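Local coordinates for multicopper oxidase (Pseudomonas thermotolerans, PDB 6VOW), which probably oxidises phenolic, lignin-related substrates in the manner of a laccase, passing the electrons through bound copper ions to dioxygen, at residues L246-R254 / I407-Y415. Numbering follows the deposited sequence.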
ATOM      1  N   LEU A 246       5.596  -0.133   9.825  1.00 37.64           N
ATOM      2  CA  LEU A 246       5.607   0.501   8.471  1.00 39.17           C
ATOM      3  C   LEU A 246       5.498  -0.545   7.376  1.00 40.84           C
ATOM      4  O   LEU A 246       6.346  -1.520   7.297  1.00 35.14           O
ATOM      5  CB  LEU A 246       6.866   1.293   8.265  1.00 38.38           C
ATOM      6  CG  LEU A 246       7.425   2.111   9.395  1.00 40.23           C
ATOM      7  CD1 LEU A 246       8.847   2.626   9.028  1.00 43.39           C
ATOM      8  CD2 LEU A 246       6.453   3.223   9.750  1.00 42.43           C
ATOM      9  N   ASP A 247       4.441  -0.377   6.568  1.00 40.89           N
ATOM     10  CA  ASP A 247       4.220  -1.193   5.387  1.00 42.72           C
ATOM     11  C   ASP A 247       4.135  -2.663   5.845  1.00 43.75           C
ATOM     12  O   ASP A 247       4.767  -3.551   5.307  1.00 47.40           O
ATOM     13  CB  ASP A 247       5.345  -0.916   4.384  1.00 45.22           C
ATOM     14  CG  ASP A 247       5.555   0.613   4.154  1.00 45.59           C
ATOM     15  OD1 ASP A 247       4.595   1.312   3.880  1.00 46.56           O
ATOM     16  OD2 ASP A 247       6.673   1.122   4.341  1.00 47.54           O
ATOM     17  N   GLY A 248       3.319  -2.860   6.869  1.00 51.05           N
ATOM     18  CA  GLY A 248       3.013  -4.203   7.456  1.00 47.75           C
ATOM     19  C   GLY A 248       4.134  -4.898   8.228  1.00 42.25           C
ATOM     20  O   GLY A 248       4.096  -6.122   8.419  1.00 42.41           O
ATOM     21  N   HIS A 249       5.154  -4.155   8.669  1.00 40.48           N
ATOM     22  CA  HIS A 249       6.265  -4.755   9.408  1.00 40.77           C
ATOM     23  C   HIS A 249       6.664  -3.940  10.621  1.00 47.42           C
ATOM     24  O   HIS A 249       6.933  -2.743  10.510  1.00 35.65           O
ATOM     25  CB  HIS A 249       7.417  -4.949   8.517  1.00 43.87           C
ATOM     26  CG  HIS A 249       7.129  -5.929   7.468  1.00 48.61           C
ATOM     27  ND1 HIS A 249       7.270  -7.285   7.643  1.00 47.87           N
ATOM     28  CD2 HIS A 249       6.574  -5.755   6.260  1.00 46.41           C
ATOM     29  CE1 HIS A 249       6.882  -7.896   6.538  1.00 42.55           C
ATOM     30  NE2 HIS A 249       6.451  -6.981   5.689  1.00 39.52           N
ATOM     31  N   PRO A 250       6.631  -4.563  11.799  1.00 43.20           N
ATOM     32  CA  PRO A 250       6.877  -3.867  13.046  1.00 43.59           C
ATOM     33  C   PRO A 250       8.196  -3.133  13.151  1.00 41.47           C
ATOM     34  O   PRO A 250       9.143  -3.529  12.518  1.00 41.91           O
ATOM     35  CB  PRO A 250       6.881  -5.015  14.035  1.00 46.20           C
ATOM     36  CG  PRO A 250       5.773  -5.902  13.468  1.00 44.51           C
ATOM     37  CD  PRO A 250       6.143  -5.937  12.036  1.00 44.84           C
ATOM     38  N   ILE A 251       8.270  -2.051  13.908  1.00 44.35           N
ATOM     39  CA  ILE A 251       9.591  -1.413  14.115  1.00 47.64           C
ATOM     40  C   ILE A 251       9.710  -1.309  15.637  1.00 44.88           C
ATOM     41  O   ILE A 251       8.718  -1.544  16.380  1.00 42.83           O
ATOM     42  CB  ILE A 251       9.731   0.007  13.431  1.00 47.51           C
ATOM     43  CG1 ILE A 251       8.577   0.928  13.869  1.00 47.68           C
ATOM     44  CG2 ILE A 251       9.903  -0.098  11.862  1.00 46.25           C
ATOM     45  CD1 ILE A 251       8.576   2.310  13.233  1.00 45.38           C
ATOM     46  N   GLU A 252      10.909  -0.946  16.095  1.00 44.91           N
ATOM     47  CA  GLU A 252      11.055  -0.361  17.420  1.00 43.11           C
ATOM     48  C   GLU A 252      10.183   0.896  17.427  1.00 45.29           C
ATOM     49  O   GLU A 252      10.388   1.819  16.617  1.00 47.96           O
ATOM     50  CB  GLU A 252      12.509  -0.010  17.763  1.00 51.45           C
ATOM     51  CG  GLU A 252      12.714   0.579  19.166  1.00 52.42           C
ATOM     52  CD  GLU A 252      12.289  -0.390  20.271  1.00 65.85           C
ATOM     53  OE1 GLU A 252      12.462  -1.636  20.149  1.00 62.74           O
ATOM     54  OE2 GLU A 252      11.739   0.106  21.273  1.00 82.39           O
ATOM     55  N   PRO A 253       9.176   0.935  18.318  1.00 45.59           N
ATOM     56  CA  PRO A 253       8.349   2.111  18.331  1.00 43.23           C
ATOM     57  C   PRO A 253       9.136   3.401  18.540  1.00 46.02           C
ATOM     58  O   PRO A 253      10.059   3.399  19.322  1.00 45.95           O
ATOM     59  CB  PRO A 253       7.351   1.854  19.463  1.00 42.83           C
ATOM     60  CG  PRO A 253       7.391   0.422  19.664  1.00 47.87           C
ATOM     61  CD  PRO A 253       8.718  -0.073  19.275  1.00 43.73           C
ATOM     62  N   ARG A 254       8.684   4.470  17.879  1.00 49.25           N
ATOM     63  CA  ARG A 254       9.379   5.773  17.687  1.00 47.82           C
ATOM     64  C   ARG A 254       8.258   6.803  17.616  1.00 54.44           C
ATOM     65  O   ARG A 254       7.191   6.501  16.967  1.00 51.49           O
ATOM     66  CB  ARG A 254       9.996   5.719  16.295  1.00 52.84           C
ATOM     67  CG  ARG A 254      11.291   6.387  16.085  1.00 57.10           C
ATOM     68  CD  ARG A 254      11.867   5.990  14.699  1.00 63.35           C
ATOM     69  NE  ARG A 254      11.102   6.262  13.445  1.00 56.19           N
ATOM     70  CZ  ARG A 254      11.227   5.512  12.322  1.00 48.70           C
ATOM     71  NH1 ARG A 254      12.013   4.421  12.268  1.00 49.96           N
ATOM     72  NH2 ARG A 254      10.565   5.814  11.221  1.00 45.05           N
ATOM     73  N   ILE A 407      18.742   6.391   7.819  1.00 70.50           N
ATOM     74  CA  ILE A 407      17.799   5.242   7.913  1.00 63.98           C
ATOM     75  C   ILE A 407      17.973   4.430   9.199  1.00 60.73           C
ATOM     76  O   ILE A 407      19.074   4.028   9.533  1.00 57.53           O
ATOM     77  CB  ILE A 407      17.939   4.294   6.709  1.00 63.48           C
ATOM     78  CG1 ILE A 407      17.580   5.047   5.403  1.00 64.07           C
ATOM     79  CG2 ILE A 407      17.095   3.013   6.880  1.00 59.63           C
ATOM     80  CD1 ILE A 407      16.111   5.308   5.189  1.00 51.40           C
ATOM     81  N   ILE A 408      16.869   4.191   9.900  1.00 64.47           N
ATOM     82  CA  ILE A 408      16.793   3.121  10.881  1.00 58.33           C
ATOM     83  C   ILE A 408      16.275   1.954  10.089  1.00 51.08           C
ATOM     84  O   ILE A 408      15.116   1.982   9.679  1.00 43.75           O
ATOM     85  CB  ILE A 408      15.790   3.407  11.998  1.00 63.59           C
ATOM     86  CG1 ILE A 408      16.240   4.676  12.753  1.00 61.65           C
ATOM     87  CG2 ILE A 408      15.649   2.145  12.883  1.00 56.72           C
ATOM     88  CD1 ILE A 408      15.355   5.006  13.920  1.00 68.04           C
ATOM     89  N   PRO A 409      17.124   0.939   9.883  1.00 54.32           N
ATOM     90  CA  PRO A 409      16.816  -0.119   8.935  1.00 50.32           C
ATOM     91  C   PRO A 409      15.547  -0.811   9.267  1.00 54.86           C
ATOM     92  O   PRO A 409      15.346  -1.173  10.426  1.00 64.35           O
ATOM     93  CB  PRO A 409      17.971  -1.117   9.142  1.00 44.99           C
ATOM     94  CG  PRO A 409      19.090  -0.286   9.576  1.00 51.07           C
ATOM     95  CD  PRO A 409      18.466   0.725  10.501  1.00 53.50           C
ATOM     96  N   TYR A 410      14.726  -1.040   8.245  1.00 51.46           N
ATOM     97  CA  TYR A 410      13.422  -1.622   8.464  1.00 46.57           C
ATOM     98  C   TYR A 410      13.035  -2.367   7.230  1.00 45.13           C
ATOM     99  O   TYR A 410      13.660  -2.177   6.162  1.00 41.09           O
ATOM    100  CB  TYR A 410      12.398  -0.518   8.784  1.00 50.80           C
ATOM    101  CG  TYR A 410      12.190   0.478   7.642  1.00 59.67           C
ATOM    102  CD1 TYR A 410      13.183   1.385   7.260  1.00 55.15           C
ATOM    103  CD2 TYR A 410      10.975   0.505   6.947  1.00 51.70           C
ATOM    104  CE1 TYR A 410      12.962   2.276   6.207  1.00 64.39           C
ATOM    105  CE2 TYR A 410      10.725   1.392   5.951  1.00 47.00           C
ATOM    106  CZ  TYR A 410      11.719   2.268   5.577  1.00 59.88           C
ATOM    107  OH  TYR A 410      11.379   3.097   4.568  1.00 48.07           O
ATOM    108  N   PHE A 411      12.058  -3.244   7.403  1.00 38.92           N
ATOM    109  CA  PHE A 411      11.498  -4.110   6.356  1.00 42.88           C
ATOM    110  C   PHE A 411      10.249  -3.521   5.808  1.00 45.64           C
ATOM    111  O   PHE A 411       9.433  -3.013   6.527  1.00 47.64           O
ATOM    112  CB  PHE A 411      11.089  -5.482   6.905  1.00 47.80           C
ATOM    113  CG  PHE A 411      12.259  -6.432   7.122  1.00 45.56           C
ATOM    114  CD1 PHE A 411      12.834  -7.113   6.038  1.00 41.14           C
ATOM    115  CD2 PHE A 411      12.717  -6.686   8.411  1.00 43.72           C
ATOM    116  CE1 PHE A 411      13.899  -7.951   6.211  1.00 46.63           C
ATOM    117  CE2 PHE A 411      13.785  -7.570   8.618  1.00 48.37           C
ATOM    118  CZ  PHE A 411      14.371  -8.197   7.512  1.00 46.44           C
ATOM    119  N   THR A 412      10.058  -3.672   4.527  1.00 40.71           N
ATOM    120  CA  THR A 412       8.961  -3.059   3.815  1.00 39.45           C
ATOM    121  C   THR A 412       8.951  -3.645   2.429  1.00 43.65           C
ATOM    122  O   THR A 412       9.933  -4.225   2.029  1.00 45.64           O
ATOM    123  CB  THR A 412       9.152  -1.515   3.785  1.00 40.62           C
ATOM    124  OG1 THR A 412       8.125  -0.938   3.022  1.00 43.38           O
ATOM    125  CG2 THR A 412      10.483  -1.118   3.218  1.00 43.58           C
ATOM    126  N   ASP A 413       7.814  -3.505   1.724  1.00 43.14           N
ATOM    127  CA  ASP A 413       7.625  -3.859   0.316  1.00 43.17           C
ATOM    128  C   ASP A 413       7.782  -2.581  -0.557  1.00 56.33           C
ATOM    129  O   ASP A 413       7.824  -2.630  -1.821  1.00 61.25           O
ATOM    130  CB  ASP A 413       6.253  -4.519   0.110  1.00 40.86           C
ATOM    131  CG  ASP A 413       5.077  -3.669   0.667  1.00 57.89           C
ATOM    132  OD1 ASP A 413       4.863  -2.557   0.130  1.00 65.11           O
ATOM    133  OD2 ASP A 413       4.354  -4.090   1.634  1.00 64.00           O
ATOM    134  N   THR A 414       7.900  -1.425   0.109  1.00 46.31           N
ATOM    135  CA  THR A 414       7.997  -0.162  -0.605  1.00 48.16           C
ATOM    136  C   THR A 414       8.936   0.829  -0.010  1.00 46.16           C
ATOM    137  O   THR A 414       8.958   1.004   1.159  1.00 43.66           O
ATOM    138  CB  THR A 414       6.594   0.387  -0.765  1.00 43.21           C
ATOM    139  OG1 THR A 414       5.940  -0.593  -1.528  1.00 44.65           O
ATOM    140  CG2 THR A 414       6.526   1.677  -1.622  1.00 52.24           C
ATOM    141  N   TYR A 415       9.730   1.468  -0.846  1.00 46.16           N
ATOM    142  CA  TYR A 415      10.576   2.553  -0.385  1.00 49.86           C
ATOM    143  C   TYR A 415      10.251   3.810  -1.181  1.00 48.24           C
ATOM    144  O   TYR A 415      10.274   3.804  -2.401  1.00 46.83           O
ATOM    145  CB  TYR A 415      12.056   2.270  -0.549  1.00 46.29           C
ATOM    146  CG  TYR A 415      12.873   3.364   0.074  1.00 54.73           C
ATOM    147  CD1 TYR A 415      12.775   3.592   1.462  1.00 53.70           C
ATOM    148  CD2 TYR A 415      13.719   4.201  -0.684  1.00 50.19           C
ATOM    149  CE1 TYR A 415      13.475   4.597   2.080  1.00 52.86           C
ATOM    150  CE2 TYR A 415      14.447   5.237  -0.052  1.00 49.71           C
ATOM    151  CZ  TYR A 415      14.330   5.421   1.341  1.00 56.23           C
ATOM    152  OH  TYR A 415      15.015   6.421   2.077  1.00 58.92           O
TER
HETATM  153  O   HOH W   1       5.335  -6.056   3.050  0.50 37.80           O
HETATM  154  O   HOH W   2       9.024  -2.132   9.133  1.00 47.75           O
HETATM  155  O   HOH W   3      11.269  -3.674   9.812  1.00 45.56           O
HETATM  156  O   HOH W   4      12.546   2.496  10.478  1.00 51.84           O
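Asp247 and Thr412 meet at the tight end of this contact, running alongside with their ends heading the same way, Thr412 OG1 2.8 Å from Asp247 OD2. The hydroxyl lies equally near Thr414 O, and its one proton may serve either acceptor. Asp247 OD1 takes the backbone N-H of Arg267. Replacing Asp247 with alanine is likely to leave that N-H without its carboxylate mate and Thr412 OG1 with Thr414 O alone of its two acceptors. Nearby, Leu246 crosses Tyr410 almost perpendicularly; Tyr410 CG sits between backbone N and carbonyl carbon (chi1 63°), which brings CD2 to 3.7 Å from Leu246 CD1.

Farther along, the axes of 249-254 and 410-412, edge strands of two different cupredoxin-like sheets, approach to 7.0 Å, nearly antiparallel (162°). His249 CB packs on Phe411, and Ile251 CG2 lies 4.0 Å from Tyr410 CB. Waters supplement these contacts: one sits within hydrogen-bonding reach of both His249 O and Phe411 O, with more acceptors near it than protons to give. At the looser, more exposed end Arg254 and Ile408 pass head to tail, CD to CD1 3.7 Å, and a water in the guanidinium plane links Arg254 NH1 to Ile408 O.

Another water, in the His249 ring plane, bridges NE2 and Asp413 OD2, which also salt-bridges Arg267. Asp413 OD1 bonds His96 and Thr414 OG1 bonds His391, so these second-shell residues, onto which the contact backs, probably help to orient the copper-site histidines.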